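Local coordinates for protein pantothenate kinase (Coxiella burnetii, PDB 3TQC) that phosphorylates pantothenate with ATP to give 4'-phosphopantothenate and ADP, the first step of coenzyme A biosynthesis, at residues B[101-106]-B[231-236]; B[107-112]-B[201-206]; B[149-154]-B[291-296]; B[241-246]-B[309-314]. All coordinates share one frame; numbering follows the deposited sequence.

Contact 1: residues B[101-106]-B[231-236]; sequences VAVGKS and LFVDAQ. With ADP (adenosine-5'-diphosphate), chain D.
Val103 meets Val233 in a small apolar contact between the phosphate-binding loop and strand 229-234. CG2 of Val103 lies 3.8 Å from Val233 CG1. The same methyl sits 3.5 Å from the carbonyl O of Val233 and reaches the CB of Ala235. In Val103, CG2 stands anti to the backbone N, and CG1 is wedged between N and the carbonyl carbon (chi1 79°). Both methyls thus reach Val233. The other side of the loop is polar and wraps the beta-phosphate of ADP. O2B is gripped three times: by the amides of Gly104 and Lys105, and by Lys105 NZ at 2.7 Å. Ala102 N bonds O3B, and Ser106 N bonds O1B at 2.8 Å. The Lys105 chain bends at its last torsion (chi4 -70°), which turns NZ back to the phosphate. NZ is also held by the carbonyl O of Ser100. Further out, Val103 O accepts from Lys307 NZ. Val233 is fixed by backbone bonding to Ala98, on the strand that leads into the loop. Gly104 has phi 114°, a backbone shape suited to glycine, and is the N-cap of the helix that follows. This strand-loop-helix, with its amides on the phosphate, is the P-loop (Walker A motif) of the P-loop kinases.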
# COMPACT_ATOMS: atom_id res chain seq x y z
N VAL B 101 -10.75 9.87 16.00
CA VAL B 101 -10.69 9.93 17.44
C VAL B 101 -12.06 9.49 17.98
O VAL B 101 -13.09 9.92 17.47
CB VAL B 101 -10.38 11.38 17.95
CG1 VAL B 101 -10.39 11.44 19.50
CG2 VAL B 101 -9.06 11.91 17.36
N ALA B 102 -12.06 8.62 18.99
CA ALA B 102 -13.26 8.18 19.70
C ALA B 102 -14.18 7.23 18.92
O ALA B 102 -15.31 6.99 19.34
CB ALA B 102 -14.06 9.38 20.19
N VAL B 103 -13.71 6.70 17.81
CA VAL B 103 -14.52 5.80 17.01
C VAL B 103 -14.42 4.37 17.56
O VAL B 103 -15.27 3.53 17.29
CB VAL B 103 -14.11 5.85 15.53
CG1 VAL B 103 -12.87 5.04 15.27
CG2 VAL B 103 -15.25 5.36 14.64
N GLY B 104 -13.38 4.11 18.33
CA GLY B 104 -13.24 2.83 19.00
C GLY B 104 -12.09 1.97 18.53
O GLY B 104 -12.14 0.75 18.65
N LYS B 105 -11.03 2.57 18.01
CA LYS B 105 -9.95 1.74 17.49
C LYS B 105 -9.08 1.10 18.60
O LYS B 105 -8.65 -0.05 18.48
CB LYS B 105 -9.17 2.46 16.39
CG LYS B 105 -8.36 3.57 16.78
CD LYS B 105 -8.06 4.48 15.57
CE LYS B 105 -7.65 5.82 16.10
NZ LYS B 105 -8.82 6.50 16.69
N SER B 106 -8.90 1.81 19.70
CA SER B 106 -8.22 1.24 20.86
C SER B 106 -9.01 0.07 21.44
O SER B 106 -8.45 -0.95 21.84
CB SER B 106 -8.03 2.31 21.94
OG SER B 106 -8.11 1.73 23.22
N LEU B 231 -7.72 -2.19 8.85
CA LEU B 231 -9.13 -2.02 9.16
C LEU B 231 -9.35 -0.54 9.33
O LEU B 231 -8.52 0.14 9.93
CB LEU B 231 -9.50 -2.67 10.49
CG LEU B 231 -9.58 -4.18 10.67
CD1 LEU B 231 -8.20 -4.82 10.70
CD2 LEU B 231 -10.32 -4.46 11.97
N PHE B 232 -10.46 -0.03 8.85
CA PHE B 232 -10.86 1.32 9.16
C PHE B 232 -12.18 1.21 9.92
O PHE B 232 -13.09 0.56 9.45
CB PHE B 232 -11.01 2.16 7.90
CG PHE B 232 -11.31 3.62 8.16
CD1 PHE B 232 -10.31 4.58 8.06
CD2 PHE B 232 -12.59 4.04 8.46
CE1 PHE B 232 -10.59 5.91 8.28
CE2 PHE B 232 -12.88 5.36 8.67
CZ PHE B 232 -11.86 6.30 8.59
N VAL B 233 -12.24 1.80 11.12
CA VAL B 233 -13.48 1.84 11.89
C VAL B 233 -14.19 3.17 11.58
O VAL B 233 -13.59 4.24 11.73
CB VAL B 233 -13.21 1.68 13.39
CG1 VAL B 233 -14.52 1.70 14.18
CG2 VAL B 233 -12.40 0.38 13.63
N ASP B 234 -15.44 3.09 11.15
CA ASP B 234 -16.17 4.22 10.57
C ASP B 234 -17.50 4.39 11.29
O ASP B 234 -18.10 3.43 11.76
CB ASP B 234 -16.43 3.96 9.07
CG ASP B 234 -16.99 5.18 8.31
OD1 ASP B 234 -16.50 6.33 8.49
OD2 ASP B 234 -17.91 4.98 7.49
N ALA B 235 -17.96 5.62 11.35
CA ALA B 235 -19.28 5.91 11.86
C ALA B 235 -19.60 7.33 11.47
O ALA B 235 -18.70 8.09 11.09
CB ALA B 235 -19.34 5.72 13.38
N GLN B 236 -20.88 7.69 11.55
CA GLN B 236 -21.28 9.06 11.26
C GLN B 236 -20.55 10.00 12.21
O GLN B 236 -20.36 9.68 13.37
CB GLN B 236 -22.79 9.24 11.38
CG GLN B 236 -23.58 8.59 10.23
CD GLN B 236 -24.88 9.33 9.90
OE1 GLN B 236 -25.96 8.74 9.83
NE2 GLN B 236 -24.77 10.65 9.70
PB ADP D . -10.32 5.48 19.94
O1B ADP D . -9.29 4.50 20.42
O2B ADP D . -10.58 5.38 18.46
O3B ADP D . -10.11 6.90 20.40
PA ADP D . -11.84 4.14 21.92
O1A ADP D . -11.44 2.75 21.48
O2A ADP D . -11.20 4.80 23.10
O3A ADP D . -11.71 5.12 20.66
O5' ADP D . -13.40 4.15 22.18
C5' ADP D . -14.14 5.36 22.16
C4' ADP D . -15.29 5.27 23.16
O4' ADP D . -16.28 4.37 22.68
C3' ADP D . -14.84 4.71 24.49
O3' ADP D . -15.59 5.37 25.52
C2' ADP D . -15.16 3.24 24.45
O2' ADP D . -15.52 2.74 25.73
C1' ADP D . -16.35 3.19 23.50
N9 ADP D . -16.37 2.01 22.61
C8 ADP D . -15.46 1.73 21.67
N7 ADP D . -15.78 0.60 21.01
C5 ADP D . -16.92 0.15 21.55
C6 ADP D . -17.78 -1.00 21.29
N6 ADP D . -17.43 -1.88 20.32
N1 ADP D . -18.89 -1.12 22.05
C2 ADP D . -19.21 -0.23 23.02
N3 ADP D . -18.45 0.85 23.30
C4 ADP D . -17.31 1.08 22.60

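Contact 2: residues B[107-112]-B[201-206]; sequences TTSRVL and ILEGLN. With ADP (adenosine-5'-diphosphate), chain D.
Glu203 brings a buried carboxylate to Ser109 on helix 105-116. Its OE2 comes within 3.1 Å of Ser109 OG. The serine proton is not assigned to it, because the carbonyl O of Ser106, one turn back in the helix, is also an acceptor for OG. Ser109 OG stands between its backbone N and carbonyl carbon (chi1 82°), and Glu203 bends at chi2 to bring its carboxylate across. The other carboxylate oxygen, OE1, has a weak hydrogen bond to Thr129 OG1. Next to this polar pair the contact is apolar. Ile201 CG2 presses on Ser109 CB at 3.6 Å. Ile201 CD1 reaches on to Leu112 CB at 3.9 Å, and it also touches the carbonyl O of Ser109. Helix and strand run nearly antiparallel, at 172°, with their axes 9.1 Å apart. At the start of the segment Thr107 faces the ligand instead. Its N and its OG1 each bond ADP O1A on the alpha-phosphate, both at 2.8 Å. Leu112 is backed by Leu62 and Leu66 of helix 52-84. The packing of helix 105-116 over the parallel strands 93-99, 199-203 and 125-129 is that of the alpha/beta core of a P-loop kinase.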
# COMPACT_ATOMS: atom_id res chain seq x y z
N THR B 107 -10.32 0.21 21.50
CA THR B 107 -11.17 -0.89 21.91
C THR B 107 -11.06 -2.07 20.94
O THR B 107 -10.96 -3.21 21.36
CB THR B 107 -12.62 -0.43 22.02
OG1 THR B 107 -12.69 0.73 22.88
CG2 THR B 107 -13.51 -1.56 22.56
N THR B 108 -11.06 -1.78 19.65
CA THR B 108 -11.01 -2.82 18.62
C THR B 108 -9.68 -3.57 18.68
O THR B 108 -9.65 -4.81 18.60
CB THR B 108 -11.24 -2.23 17.20
OG1 THR B 108 -12.44 -1.48 17.20
CG2 THR B 108 -11.38 -3.32 16.15
N SER B 109 -8.60 -2.83 18.83
CA SER B 109 -7.27 -3.43 18.85
C SER B 109 -7.09 -4.34 20.07
O SER B 109 -6.48 -5.39 19.97
CB SER B 109 -6.18 -2.35 18.81
OG SER B 109 -5.97 -1.84 20.11
N ARG B 110 -7.63 -3.96 21.22
CA ARG B 110 -7.51 -4.79 22.40
C ARG B 110 -8.34 -6.07 22.26
O ARG B 110 -7.93 -7.14 22.72
CB ARG B 110 -7.87 -4.02 23.67
CG ARG B 110 -6.84 -2.93 23.99
CD ARG B 110 -7.24 -2.02 25.15
NE ARG B 110 -6.73 -0.65 24.95
CZ ARG B 110 -6.72 0.30 25.88
NH1 ARG B 110 -7.18 0.07 27.11
NH2 ARG B 110 -6.22 1.50 25.58
N VAL B 111 -9.50 -5.97 21.63
CA VAL B 111 -10.34 -7.14 21.46
C VAL B 111 -9.68 -8.12 20.50
O VAL B 111 -9.60 -9.33 20.79
CB VAL B 111 -11.72 -6.78 20.95
CG1 VAL B 111 -12.48 -8.06 20.53
CG2 VAL B 111 -12.46 -6.01 22.02
N LEU B 112 -9.20 -7.58 19.37
CA LEU B 112 -8.51 -8.38 18.37
C LEU B 112 -7.20 -8.95 18.90
O LEU B 112 -6.83 -10.05 18.51
CB LEU B 112 -8.26 -7.59 17.09
CG LEU B 112 -9.51 -7.33 16.23
CD1 LEU B 112 -9.10 -6.70 14.89
CD2 LEU B 112 -10.32 -8.59 16.00
N ILE B 201 -0.64 -5.25 15.97
CA ILE B 201 -1.80 -4.48 15.61
C ILE B 201 -1.37 -3.04 15.77
O ILE B 201 -1.02 -2.61 16.86
CB ILE B 201 -3.02 -4.80 16.50
CG1 ILE B 201 -3.52 -6.22 16.22
CG2 ILE B 201 -4.15 -3.79 16.26
CD1 ILE B 201 -4.48 -6.75 17.27
N LEU B 202 -1.38 -2.29 14.67
CA LEU B 202 -0.95 -0.90 14.68
C LEU B 202 -2.17 0.00 14.62
O LEU B 202 -2.84 0.07 13.60
CB LEU B 202 -0.02 -0.64 13.48
CG LEU B 202 0.54 0.77 13.35
CD1 LEU B 202 1.39 1.14 14.57
CD2 LEU B 202 1.34 0.90 12.06
N GLU B 203 -2.49 0.67 15.72
CA GLU B 203 -3.64 1.56 15.74
C GLU B 203 -3.20 3.01 15.82
O GLU B 203 -2.23 3.34 16.50
CB GLU B 203 -4.60 1.25 16.90
CG GLU B 203 -3.92 1.14 18.23
CD GLU B 203 -4.70 1.76 19.37
OE1 GLU B 203 -5.04 2.96 19.29
OE2 GLU B 203 -4.91 1.06 20.38
N GLY B 204 -3.92 3.86 15.10
CA GLY B 204 -3.79 5.30 15.25
C GLY B 204 -4.53 6.04 14.16
O GLY B 204 -4.84 5.49 13.11
N LEU B 205 -4.76 7.32 14.41
CA LEU B 205 -5.41 8.23 13.45
C LEU B 205 -4.80 8.19 12.04
O LEU B 205 -5.52 8.27 11.04
CB LEU B 205 -5.32 9.68 13.97
CG LEU B 205 -5.77 9.99 15.40
CD1 LEU B 205 -5.66 11.48 15.71
CD2 LEU B 205 -7.21 9.52 15.61
N ASN B 206 -3.48 8.08 11.98
CA ASN B 206 -2.72 8.54 10.81
C ASN B 206 -2.11 7.45 9.95
O ASN B 206 -1.27 7.75 9.11
CB ASN B 206 -1.58 9.45 11.29
CG ASN B 206 -0.66 8.76 12.30
OD1 ASN B 206 -1.07 7.83 12.99
ND2 ASN B 206 0.58 9.24 12.41
PB ADP D . -10.32 5.48 19.94
O1B ADP D . -9.29 4.50 20.42
O2B ADP D . -10.58 5.38 18.46
O3B ADP D . -10.11 6.90 20.40
PA ADP D . -11.84 4.14 21.92
O1A ADP D . -11.44 2.75 21.48
O2A ADP D . -11.20 4.80 23.10
O3A ADP D . -11.71 5.12 20.66
O5' ADP D . -13.40 4.15 22.18
C5' ADP D . -14.14 5.36 22.16
C4' ADP D . -15.29 5.27 23.16
O4' ADP D . -16.28 4.37 22.68
C3' ADP D . -14.84 4.71 24.49
O3' ADP D . -15.59 5.37 25.52
C2' ADP D . -15.16 3.24 24.45
O2' ADP D . -15.52 2.74 25.73
C1' ADP D . -16.35 3.19 23.50
N9 ADP D . -16.37 2.01 22.61
C8 ADP D . -15.46 1.73 21.67
N7 ADP D . -15.78 0.60 21.01
C5 ADP D . -16.92 0.15 21.55
C6 ADP D . -17.78 -1.00 21.29
N6 ADP D . -17.43 -1.88 20.32
N1 ADP D . -18.89 -1.12 22.05
C2 ADP D . -19.21 -0.23 23.02
N3 ADP D . -18.45 0.85 23.30
C4 ADP D . -17.31 1.08 22.60

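Contact 3: residues B[149-154]-B[291-296]; sequences KGFPES and MENILP
Phe151 and Pro152 rest on Asn293, near the end of the long helix 271-294. The join is between a loop and a helix end, beside the P-loop kinase core, with the Phe151 side chain about 14 Å from the bound ADP. Along the loop, Lys149 lies off the contact; its NZ bonds Asn137 OD1 and Tyr179 OH. Gly150 has a positive phi, a backbone shape suited to glycine. Its N donates to Ser154 OG at 2.9 Å, which helps close the turn.

Phe151 carries much of the contact. Its CG stands anti to the carbonyl carbon (chi1 -74°), and the ring extends toward the helix. There it also packs on Ile285, Val288 and Asn289. Glu292 OE1 meets the ring edge near its plane, 4.0 Å from CE1. The ring and carboxylate planes are almost perpendicular, at 87°. Asn293 OD1 approaches obliquely, and the amide is turned 75° from the ring.

Pro152 follows and begins a short 3-10 turn. Its CG and CD lie across the Asn293 amide, with CG 3.8 Å from ND2. Glu153 points its carboxylate back to Arg148 in a salt bridge. Ser154 closes the turn, and its N bonds the carbonyl O of Phe151.

On the helix side, Glu292 O accepts from Arg213 of the second subunit, so this helix end also meets the dimer partner. The contact is van der Waals packing around the Asn293 amide, with OD1 set 3.3 Å from Phe151 CD1 and 3.6 Å from Pro152 CD.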
# COMPACT_ATOMS: atom_id res chain seq x y z
N LYS B 149 -3.11 18.43 17.82
CA LYS B 149 -2.66 17.15 18.31
C LYS B 149 -3.47 16.12 17.56
O LYS B 149 -4.68 16.24 17.50
CB LYS B 149 -2.91 17.04 19.81
CG LYS B 149 -1.82 16.35 20.60
CD LYS B 149 -2.02 16.59 22.09
CE LYS B 149 -0.86 16.10 22.91
NZ LYS B 149 -1.14 16.12 24.37
N GLY B 150 -2.81 15.15 16.94
CA GLY B 150 -3.49 14.16 16.12
C GLY B 150 -3.43 14.46 14.63
O GLY B 150 -3.64 13.57 13.81
N PHE B 151 -3.18 15.72 14.29
CA PHE B 151 -2.96 16.10 12.90
C PHE B 151 -1.57 15.62 12.49
O PHE B 151 -0.72 15.37 13.35
CB PHE B 151 -3.07 17.63 12.72
CG PHE B 151 -4.48 18.15 12.78
CD1 PHE B 151 -5.09 18.66 11.64
CD2 PHE B 151 -5.19 18.16 13.98
CE1 PHE B 151 -6.39 19.15 11.69
CE2 PHE B 151 -6.48 18.65 14.03
CZ PHE B 151 -7.08 19.14 12.89
N PRO B 152 -1.32 15.46 11.19
CA PRO B 152 -0.04 14.80 10.80
C PRO B 152 1.21 15.51 11.34
O PRO B 152 2.17 14.85 11.70
CB PRO B 152 -0.04 14.86 9.27
CG PRO B 152 -1.51 15.10 8.89
CD PRO B 152 -2.17 15.81 10.04
N GLU B 153 1.17 16.84 11.42
CA GLU B 153 2.33 17.61 11.82
C GLU B 153 2.66 17.46 13.31
O GLU B 153 3.70 17.93 13.77
CB GLU B 153 2.17 19.10 11.44
CG GLU B 153 0.96 19.83 12.07
CD GLU B 153 -0.32 19.79 11.23
OE1 GLU B 153 -0.44 18.90 10.35
OE2 GLU B 153 -1.21 20.64 11.45
N SER B 154 1.79 16.76 14.05
CA SER B 154 1.95 16.56 15.48
C SER B 154 2.71 15.27 15.80
O SER B 154 3.12 15.10 16.95
CB SER B 154 0.59 16.54 16.17
OG SER B 154 -0.18 15.41 15.78
N MET B 291 -12.08 15.02 8.95
CA MET B 291 -12.48 15.40 7.60
C MET B 291 -11.28 15.63 6.69
O MET B 291 -11.36 15.34 5.50
CB MET B 291 -13.39 16.63 7.60
CG MET B 291 -14.78 16.46 8.28
SD MET B 291 -15.66 14.90 7.89
CE MET B 291 -16.38 15.29 6.29
N GLU B 292 -10.18 16.13 7.25
CA GLU B 292 -9.02 16.54 6.45
C GLU B 292 -7.95 15.46 6.30
O GLU B 292 -7.29 15.39 5.27
CB GLU B 292 -8.37 17.80 7.04
CG GLU B 292 -9.24 19.04 6.99
CD GLU B 292 -8.48 20.32 7.35
OE1 GLU B 292 -7.41 20.26 8.01
OE2 GLU B 292 -8.95 21.40 6.97
N ASN B 293 -7.77 14.63 7.31
CA ASN B 293 -6.62 13.72 7.34
C ASN B 293 -6.90 12.23 7.54
O ASN B 293 -6.02 11.41 7.31
CB ASN B 293 -5.66 14.17 8.44
CG ASN B 293 -5.35 15.64 8.35
OD1 ASN B 293 -5.63 16.39 9.28
ND2 ASN B 293 -4.79 16.06 7.23
N ILE B 294 -8.10 11.89 7.97
CA ILE B 294 -8.40 10.50 8.32
C ILE B 294 -9.35 9.93 7.28
O ILE B 294 -8.98 9.03 6.54
CB ILE B 294 -9.01 10.40 9.73
CG1 ILE B 294 -8.10 11.12 10.74
CG2 ILE B 294 -9.25 8.92 10.10
CD1 ILE B 294 -8.56 11.05 12.19
N LEU B 295 -10.54 10.51 7.19
CA LEU B 295 -11.61 10.03 6.31
C LEU B 295 -11.23 9.99 4.82
O LEU B 295 -11.66 9.09 4.10
CB LEU B 295 -12.86 10.90 6.50
CG LEU B 295 -14.19 10.34 6.03
CD1 LEU B 295 -14.51 9.02 6.75
CD2 LEU B 295 -15.31 11.37 6.26
N PRO B 296 -10.45 10.97 4.34
CA PRO B 296 -10.01 10.91 2.96
C PRO B 296 -9.25 9.64 2.59
O PRO B 296 -9.20 9.29 1.42
CB PRO B 296 -9.10 12.12 2.84
CG PRO B 296 -9.68 13.08 3.79
CD PRO B 296 -10.10 12.27 4.95

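Contact 4: residues B[241-246]-B[309-314]; sequences QKWYID and ADHSIQ. With ADP (adenosine-5'-diphosphate), chain D.
The His311 imidazole is sandwiched between two flat groups. On one face lies the Trp243 indole, and on the opposite face the adenine of ADP. Trp243 and His311 form an offset stack, with the centroids of the indole five-membered ring and the imidazole 3.7 Å apart and the planes at 18°. His311 CE1 sits over the centre of the indole. On the far side, ADP C4 is 3.2 Å from His311 ND1, displaced toward the rim of the imidazole. His311 CE1 also approaches the ribose O4' at 3.1 Å.

At its edge the indole is held by a hydrogen bond. Trp243 NE1 donates to Ala309 O at 3.0 Å, with an N-H...O angle of 151°. The oxygen lies near the ring plane, while the donor is tilted 34° from the carbonyl plane. This bond and the stack together restrain the rotation of the indole. Trp243 NE1 also lies close to His311 NE2, but the angle is too poor for a bond, and the two meet as stacked rings.

The loop is shaped further by an Asx turn, in which Asp310 OD1 accepts from Ser312 N at 2.8 Å. His311 ND1 is hydrogen-bonded to Lys307 NZ, and the indole also forms a cation-pi contact with Lys307. Helix 237-253 and the loop before strand 313-319 thus build one wall of the adenine pocket. Its chemistry implies that on this side the base is met by stacking, and that the lysine probably favours a neutral imidazole.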
# COMPACT_ATOMS: atom_id res chain seq x y z
N GLN B 241 -18.97 12.20 17.54
CA GLN B 241 -19.07 13.38 18.39
C GLN B 241 -19.65 12.99 19.74
O GLN B 241 -19.05 13.27 20.77
CB GLN B 241 -19.95 14.45 17.72
CG GLN B 241 -20.24 15.68 18.57
CD GLN B 241 -20.99 16.76 17.80
OE1 GLN B 241 -20.74 17.01 16.62
NE2 GLN B 241 -21.93 17.39 18.47
N LYS B 242 -20.80 12.31 19.73
CA LYS B 242 -21.42 11.87 20.97
C LYS B 242 -20.52 10.92 21.76
O LYS B 242 -20.40 11.05 22.97
CB LYS B 242 -22.78 11.21 20.72
CG LYS B 242 -23.47 10.79 22.02
CD LYS B 242 -24.98 10.63 21.86
CE LYS B 242 -25.53 9.68 22.90
NZ LYS B 242 -25.06 10.04 24.27
N TRP B 243 -19.85 9.99 21.07
CA TRP B 243 -18.99 9.07 21.79
C TRP B 243 -17.84 9.84 22.40
O TRP B 243 -17.39 9.55 23.51
CB TRP B 243 -18.42 8.01 20.87
CG TRP B 243 -19.44 7.10 20.29
CD1 TRP B 243 -20.68 6.82 20.79
CD2 TRP B 243 -19.30 6.30 19.11
NE1 TRP B 243 -21.31 5.92 19.98
CE2 TRP B 243 -20.49 5.59 18.94
CE3 TRP B 243 -18.27 6.15 18.16
CZ2 TRP B 243 -20.69 4.73 17.86
CZ3 TRP B 243 -18.47 5.30 17.09
CH2 TRP B 243 -19.68 4.59 16.95
N TYR B 244 -17.34 10.81 21.65
CA TYR B 244 -16.27 11.65 22.13
C TYR B 244 -16.74 12.44 23.35
O TYR B 244 -16.08 12.41 24.38
CB TYR B 244 -15.78 12.58 21.03
CG TYR B 244 -14.70 13.47 21.55
CD1 TYR B 244 -13.38 13.05 21.55
CD2 TYR B 244 -15.00 14.72 22.07
CE1 TYR B 244 -12.39 13.86 22.05
CE2 TYR B 244 -14.01 15.53 22.56
CZ TYR B 244 -12.71 15.09 22.56
OH TYR B 244 -11.72 15.90 23.06
N ILE B 245 -17.87 13.12 23.23
CA ILE B 245 -18.34 13.95 24.33
C ILE B 245 -18.62 13.11 25.57
O ILE B 245 -18.28 13.51 26.67
CB ILE B 245 -19.58 14.81 23.94
CG1 ILE B 245 -19.17 15.88 22.92
CG2 ILE B 245 -20.18 15.49 25.16
CD1 ILE B 245 -20.35 16.50 22.19
N ASP B 246 -19.20 11.94 25.40
CA ASP B 246 -19.42 11.06 26.54
C ASP B 246 -18.10 10.60 27.16
O ASP B 246 -17.96 10.60 28.37
CB ASP B 246 -20.26 9.85 26.15
CG ASP B 246 -21.72 10.20 25.91
OD1 ASP B 246 -22.10 11.37 26.18
OD2 ASP B 246 -22.48 9.31 25.47
N ALA B 309 -24.84 3.83 16.01
CA ALA B 309 -24.67 4.73 17.17
C ALA B 309 -24.48 4.00 18.51
O ALA B 309 -23.92 4.57 19.45
CB ALA B 309 -25.86 5.71 17.27
N ASP B 310 -24.95 2.76 18.60
CA ASP B 310 -24.76 1.97 19.81
C ASP B 310 -23.44 1.19 19.78
O ASP B 310 -23.23 0.35 20.63
CB ASP B 310 -25.95 1.03 20.01
CG ASP B 310 -26.04 -0.05 18.92
OD1 ASP B 310 -25.12 -0.10 18.07
OD2 ASP B 310 -27.01 -0.84 18.93
N HIS B 311 -22.58 1.47 18.80
CA HIS B 311 -21.29 0.80 18.58
C HIS B 311 -21.34 -0.55 17.86
O HIS B 311 -20.29 -1.07 17.45
CB HIS B 311 -20.50 0.62 19.88
CG HIS B 311 -19.97 1.90 20.44
ND1 HIS B 311 -18.73 2.38 20.10
CD2 HIS B 311 -20.49 2.77 21.33
CE1 HIS B 311 -18.51 3.51 20.75
NE2 HIS B 311 -19.56 3.77 21.50
N SER B 312 -22.52 -1.11 17.69
CA SER B 312 -22.64 -2.40 17.04
C SER B 312 -22.23 -2.26 15.58
O SER B 312 -22.47 -1.23 14.95
CB SER B 312 -24.07 -2.96 17.20
OG SER B 312 -25.03 -2.14 16.58
N ILE B 313 -21.53 -3.27 15.07
CA ILE B 313 -21.13 -3.26 13.68
C ILE B 313 -22.35 -3.59 12.85
O ILE B 313 -23.00 -4.60 13.09
CB ILE B 313 -20.01 -4.27 13.40
CG1 ILE B 313 -18.76 -3.91 14.20
CG2 ILE B 313 -19.66 -4.30 11.90
CD1 ILE B 313 -18.32 -2.49 14.00
N GLN B 314 -22.66 -2.72 11.89
CA GLN B 314 -23.81 -2.90 11.02
C GLN B 314 -23.42 -3.21 9.59
O GLN B 314 -24.22 -3.76 8.84
CB GLN B 314 -24.71 -1.67 11.05
CG GLN B 314 -25.45 -1.44 12.39
CD GLN B 314 -26.17 -2.68 12.97
OE1 GLN B 314 -25.97 -3.04 14.15
NE2 GLN B 314 -26.99 -3.34 12.14
PB ADP D . -10.32 5.48 19.94
O1B ADP D . -9.29 4.50 20.42
O2B ADP D . -10.58 5.38 18.46
O3B ADP D . -10.11 6.90 20.40
PA ADP D . -11.84 4.14 21.92
O1A ADP D . -11.44 2.75 21.48
O2A ADP D . -11.20 4.80 23.10
O3A ADP D . -11.71 5.12 20.66
O5' ADP D . -13.40 4.15 22.18
C5' ADP D . -14.14 5.36 22.16
C4' ADP D . -15.29 5.27 23.16
O4' ADP D . -16.28 4.37 22.68
C3' ADP D . -14.84 4.71 24.49
O3' ADP D . -15.59 5.37 25.52
C2' ADP D . -15.16 3.24 24.45
O2' ADP D . -15.52 2.74 25.73
C1' ADP D . -16.35 3.19 23.50
N9 ADP D . -16.37 2.01 22.61
C8 ADP D . -15.46 1.73 21.67
N7 ADP D . -15.78 0.60 21.01
C5 ADP D . -16.92 0.15 21.55
C6 ADP D . -17.78 -1.00 21.29
N6 ADP D . -17.43 -1.88 20.32
N1 ADP D . -18.89 -1.12 22.05
C2 ADP D . -19.21 -0.23 23.02
N3 ADP D . -18.45 0.85 23.30
C4 ADP D . -17.31 1.08 22.60

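Contacts 1, 2 and 4 all touch ADP and all reach the same central sheet; contact 3 stands apart from the nucleotide. Contact 2 is the buried one, its centre about 3 Å from the centre of the chain, whereas that of contact 4 is about 16 Å away and the contact includes exposed Ala309. Contacts 1 and 2 share helix 105-116. Contact 1 is apolar across its segments and spends its amides on the phosphate, while contact 2 adds a buried carboxylate. Contact 4 works by ring stacking on the base. Trp243 of contact 4 packs on Ala102 of contact 1. Contact 3 meets contact 2 through Leu205 and Gly150, and it alone borders the second subunit.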